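Local coordinates for extracellular solute-binding protein, family 3 (Methylophaga aminisulfidivorans MP, PDB 5SV6) that is of unknown function but has a periplasmic solute-binding-protein architecture and is probably linked to the methanol dehydrogenase system, at residues A[143-157]-A[200-214]. Sequence-based numbering, arbitrary orientation. Where two conformers were deposited one is given.
Sequences WQSPALKDMSKFAIV and LVSEVVSGKADIAHI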
# COMPACT_ATOMS: atom_id res chain seq x y z
N TRP A 143 -6.25 -16.25 7.79
CA TRP A 143 -5.07 -16.60 8.58
C TRP A 143 -5.20 -17.89 9.38
O TRP A 143 -4.20 -18.42 9.87
CB TRP A 143 -4.68 -15.42 9.49
CG TRP A 143 -3.89 -14.37 8.78
CD1 TRP A 143 -4.31 -13.12 8.42
CD2 TRP A 143 -2.54 -14.49 8.32
NE1 TRP A 143 -3.30 -12.45 7.78
CE2 TRP A 143 -2.21 -13.27 7.70
CE3 TRP A 143 -1.58 -15.50 8.37
CZ2 TRP A 143 -0.94 -13.03 7.15
CZ3 TRP A 143 -0.32 -15.26 7.82
CH2 TRP A 143 -0.02 -14.04 7.22
N GLN A 144 -6.42 -18.40 9.50
CA GLN A 144 -6.64 -19.67 10.20
C GLN A 144 -6.62 -20.88 9.27
O GLN A 144 -6.82 -22.00 9.73
CB GLN A 144 -7.94 -19.63 11.02
CG GLN A 144 -7.77 -18.96 12.38
CD GLN A 144 -9.06 -18.89 13.20
OE1 GLN A 144 -10.03 -19.59 12.93
NE2 GLN A 144 -9.06 -18.03 14.22
N SER A 145 -6.36 -20.67 7.98
CA SER A 145 -6.29 -21.77 7.03
C SER A 145 -5.18 -22.75 7.38
O SER A 145 -4.02 -22.36 7.53
CB SER A 145 -6.08 -21.26 5.60
OG SER A 145 -5.67 -22.33 4.76
N PRO A 146 -5.53 -24.04 7.51
CA PRO A 146 -4.53 -25.05 7.85
C PRO A 146 -3.42 -25.15 6.80
O PRO A 146 -2.30 -25.53 7.16
CB PRO A 146 -5.35 -26.34 7.89
CG PRO A 146 -6.73 -25.89 8.26
CD PRO A 146 -6.90 -24.58 7.52
N ALA A 147 -3.71 -24.79 5.55
CA ALA A 147 -2.69 -24.79 4.50
C ALA A 147 -1.46 -23.94 4.84
O ALA A 147 -0.34 -24.31 4.53
CB ALA A 147 -3.30 -24.34 3.16
N LEU A 148 -1.68 -22.79 5.48
CA LEU A 148 -0.59 -21.89 5.85
C LEU A 148 0.40 -22.58 6.80
O LEU A 148 1.59 -22.28 6.81
CB LEU A 148 -1.13 -20.60 6.48
CG LEU A 148 -2.02 -19.71 5.59
CD1 LEU A 148 -2.83 -18.74 6.44
CD2 LEU A 148 -1.19 -18.95 4.56
N LYS A 149 -0.11 -23.53 7.60
CA LYS A 149 0.70 -24.30 8.54
C LYS A 149 1.72 -25.22 7.86
O LYS A 149 2.75 -25.57 8.45
CB LYS A 149 -0.20 -25.13 9.45
CG LYS A 149 -0.49 -24.53 10.81
CD LYS A 149 -1.23 -23.21 10.71
CE LYS A 149 -1.85 -22.83 12.05
NZ LYS A 149 -0.89 -23.11 13.16
N ASP A 150 1.43 -25.63 6.64
CA ASP A 150 2.33 -26.49 5.90
C ASP A 150 3.38 -25.70 5.11
O ASP A 150 4.24 -26.29 4.45
CB ASP A 150 1.54 -27.41 4.96
CG ASP A 150 0.46 -28.21 5.69
OD1 ASP A 150 0.64 -28.46 6.90
OD2 ASP A 150 -0.56 -28.58 5.06
N MSE A 151 3.31 -24.37 5.18
CA MSE A 151 4.26 -23.53 4.44
C MSE A 151 5.36 -23.01 5.36
O MSE A 151 5.21 -22.97 6.57
CB MSE A 151 3.53 -22.38 3.77
CG MSE A 151 2.47 -22.82 2.77
SE MSE A 151 1.45 -21.29 2.11
CE MSE A 151 0.68 -22.10 0.50
N SER A 152 6.47 -22.58 4.75
CA SER A 152 7.64 -22.11 5.49
C SER A 152 8.18 -20.77 5.00
O SER A 152 8.81 -20.04 5.77
CB SER A 152 8.75 -23.16 5.42
OG SER A 152 8.28 -24.40 5.93
N LYS A 153 7.94 -20.45 3.73
CA LYS A 153 8.48 -19.22 3.12
C LYS A 153 7.38 -18.24 2.77
O LYS A 153 6.62 -18.47 1.83
CB LYS A 153 9.26 -19.57 1.85
CG LYS A 153 10.47 -20.49 2.06
CD LYS A 153 11.68 -19.69 2.50
CE LYS A 153 12.89 -20.59 2.78
NZ LYS A 153 13.65 -20.91 1.53
N PHE A 154 7.33 -17.12 3.50
CA PHE A 154 6.25 -16.15 3.37
C PHE A 154 6.82 -14.79 2.94
O PHE A 154 7.59 -14.17 3.66
CB PHE A 154 5.53 -15.99 4.72
CG PHE A 154 4.91 -17.27 5.23
CD1 PHE A 154 5.68 -18.22 5.88
CD2 PHE A 154 3.54 -17.50 5.11
CE1 PHE A 154 5.12 -19.40 6.35
CE2 PHE A 154 2.96 -18.67 5.59
CZ PHE A 154 3.76 -19.62 6.21
N ALA A 155 6.43 -14.32 1.76
CA ALA A 155 6.90 -13.00 1.33
C ALA A 155 6.02 -11.92 1.96
O ALA A 155 4.87 -11.73 1.54
CB ALA A 155 6.89 -12.91 -0.18
N ILE A 156 6.53 -11.24 2.99
CA ILE A 156 5.79 -10.18 3.67
C ILE A 156 6.64 -8.93 3.96
O ILE A 156 7.87 -8.96 3.86
CB ILE A 156 5.19 -10.66 5.01
CG1 ILE A 156 6.31 -10.96 6.02
CG2 ILE A 156 4.28 -11.88 4.79
CD1 ILE A 156 5.85 -10.95 7.46
N VAL A 157 5.96 -7.85 4.33
CA VAL A 157 6.63 -6.62 4.72
C VAL A 157 6.64 -6.48 6.24
O VAL A 157 5.60 -6.51 6.89
CB VAL A 157 5.93 -5.39 4.09
CG1 VAL A 157 6.63 -4.09 4.51
CG2 VAL A 157 5.88 -5.51 2.58
N LEU A 200 8.36 -9.00 -4.18
CA LEU A 200 7.62 -9.98 -3.38
C LEU A 200 6.68 -10.82 -4.24
O LEU A 200 6.57 -12.03 -4.04
CB LEU A 200 6.87 -9.30 -2.22
CG LEU A 200 7.76 -8.52 -1.24
CD1 LEU A 200 6.94 -7.92 -0.10
CD2 LEU A 200 8.80 -9.44 -0.67
N VAL A 201 6.00 -10.20 -5.19
CA VAL A 201 5.16 -10.96 -6.11
C VAL A 201 6.01 -11.94 -6.93
O VAL A 201 5.64 -13.11 -7.13
CB VAL A 201 4.31 -10.05 -7.02
CG1 VAL A 201 3.54 -10.88 -8.04
CG2 VAL A 201 3.35 -9.22 -6.16
N SER A 202 7.17 -11.47 -7.37
CA SER A 202 8.09 -12.29 -8.16
C SER A 202 8.55 -13.55 -7.43
O SER A 202 8.78 -14.59 -8.04
CB SER A 202 9.29 -11.46 -8.59
OG SER A 202 8.91 -10.58 -9.63
N GLU A 203 8.70 -13.44 -6.11
CA GLU A 203 9.10 -14.58 -5.27
C GLU A 203 8.06 -15.70 -5.30
O GLU A 203 8.40 -16.88 -5.23
CB GLU A 203 9.31 -14.12 -3.83
CG GLU A 203 10.54 -13.26 -3.64
CD GLU A 203 11.82 -14.04 -3.84
OE1 GLU A 203 12.11 -14.93 -3.01
OE2 GLU A 203 12.52 -13.79 -4.84
N VAL A 204 6.79 -15.32 -5.39
CA VAL A 204 5.72 -16.30 -5.52
C VAL A 204 5.75 -16.93 -6.91
O VAL A 204 5.68 -18.15 -7.05
CB VAL A 204 4.33 -15.67 -5.27
CG1 VAL A 204 3.23 -16.74 -5.42
CG2 VAL A 204 4.28 -15.03 -3.88
N VAL A 205 5.87 -16.09 -7.93
CA VAL A 205 5.98 -16.58 -9.31
C VAL A 205 7.13 -17.58 -9.45
O VAL A 205 6.99 -18.61 -10.13
CB VAL A 205 6.17 -15.41 -10.30
CG1 VAL A 205 6.57 -15.92 -11.68
CG2 VAL A 205 4.90 -14.58 -10.36
N SER A 206 8.25 -17.29 -8.79
CA SER A 206 9.44 -18.14 -8.87
C SER A 206 9.33 -19.39 -8.00
O SER A 206 10.08 -20.35 -8.19
CB SER A 206 10.69 -17.35 -8.47
OG SER A 206 10.80 -17.24 -7.06
N GLY A 207 8.42 -19.37 -7.04
CA GLY A 207 8.26 -20.50 -6.15
C GLY A 207 9.17 -20.46 -4.94
O GLY A 207 9.11 -21.33 -4.08
N LYS A 208 10.02 -19.43 -4.87
CA LYS A 208 10.89 -19.26 -3.72
C LYS A 208 10.08 -18.91 -2.48
O LYS A 208 10.47 -19.24 -1.36
CB LYS A 208 11.95 -18.18 -3.99
CG LYS A 208 13.02 -18.59 -4.98
CD LYS A 208 13.83 -19.78 -4.48
CE LYS A 208 14.89 -20.18 -5.49
NZ LYS A 208 15.98 -19.16 -5.62
N ALA A 209 8.96 -18.23 -2.68
CA ALA A 209 8.00 -18.02 -1.60
C ALA A 209 6.84 -18.98 -1.79
O ALA A 209 6.34 -19.15 -2.90
CB ALA A 209 7.51 -16.58 -1.58
N ASP A 210 6.41 -19.63 -0.71
CA ASP A 210 5.18 -20.41 -0.76
C ASP A 210 3.99 -19.50 -1.01
O ASP A 210 3.00 -19.90 -1.64
CB ASP A 210 4.98 -21.15 0.56
CG ASP A 210 6.03 -22.20 0.80
OD1 ASP A 210 6.24 -23.02 -0.12
OD2 ASP A 210 6.64 -22.20 1.88
N ILE A 211 4.08 -18.27 -0.51
CA ILE A 211 2.95 -17.35 -0.52
C ILE A 211 3.40 -15.95 -0.14
O ILE A 211 4.43 -15.79 0.50
CB ILE A 211 1.86 -17.82 0.47
CG1 ILE A 211 0.52 -17.13 0.21
CG2 ILE A 211 2.33 -17.63 1.92
CD1 ILE A 211 -0.64 -17.71 1.02
N ALA A 212 2.65 -14.94 -0.57
CA ALA A 212 2.91 -13.58 -0.12
C ALA A 212 1.66 -13.08 0.57
O ALA A 212 0.56 -13.55 0.31
CB ALA A 212 3.27 -12.67 -1.30
N HIS A 213 1.85 -12.12 1.47
CA HIS A 213 0.72 -11.43 2.07
C HIS A 213 1.11 -9.96 2.02
O HIS A 213 2.02 -9.53 2.73
CB HIS A 213 0.47 -11.91 3.50
CG HIS A 213 -0.79 -11.37 4.10
ND1 HIS A 213 -0.80 -10.36 5.03
CD2 HIS A 213 -2.09 -11.72 3.91
CE1 HIS A 213 -2.05 -10.10 5.40
NE2 HIS A 213 -2.85 -10.91 4.72
N ILE A 214 0.43 -9.22 1.14
CA ILE A 214 0.88 -7.90 0.71
C ILE A 214 -0.32 -6.97 0.65
O ILE A 214 -1.41 -7.40 0.30
CB ILE A 214 1.46 -7.95 -0.75
CG1 ILE A 214 2.52 -9.03 -0.88
CG2 ILE A 214 2.03 -6.60 -1.19
CD1 ILE A 214 3.67 -8.81 0.08
O HOH W 1 13.15 -19.72 -0.57
O HOH W 2 3.14 -7.47 3.98
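Trp143 drives the edge of its six-membered ring into one face of the His213 imidazole, a T-shaped stack with the planes at 64° and CZ2 3.3 Å above the middle of the imidazole. The imidazole nitrogens have partners elsewhere in the chain, Ser162 OG for ND1 and Ser235 OG for NE2, while Trp143 NE1 bonds Gln249. Phe154, on the same side of the sheet, has Leu148 O at its ring edge, in plane, and takes Ile211 CG2 obliquely, 3.4 Å from its CD2. This is an edge of the α/β sheet in one lobe of a periplasmic-binding-protein fold: strand 154-156 runs parallel to strand 211-214, which in turn pairs with strand 118-133. Two good bonds join them, Ala155 N to Ile211 O (2.8 Å) and His213 N to Ala155 O (3.0 Å). With its CG1 anti to the backbone N (chi1 -164°), Ile211 sends CD1 to Leu148 CD2, while CG2 also meets the selenium of Met151, a selenomethionine. On the other side of the sheet Ala155 CB packs on the methyls of Ala209 and Ala212 and on Leu200 CD2, bringing the Leu200 turn of the helix against that face. Asp210 secures the approach to the strand: its OD2 accepts nearly straight bonds from Ser152 N and Lys153 N, both 2.9 Å, on its anti side but from opposite faces of the carboxylate plane. With an alanine here, the Ser152 and Lys153 amides would probably lose their shared acceptor and the loop before strand 154-156 could shift. Asp210 N returns a bond to Lys153 O. At the far end a water carries the strand pairing on past the direct bonds, accepting from Val157 N (2.9 Å) and donating to His213 O (2.7 Å).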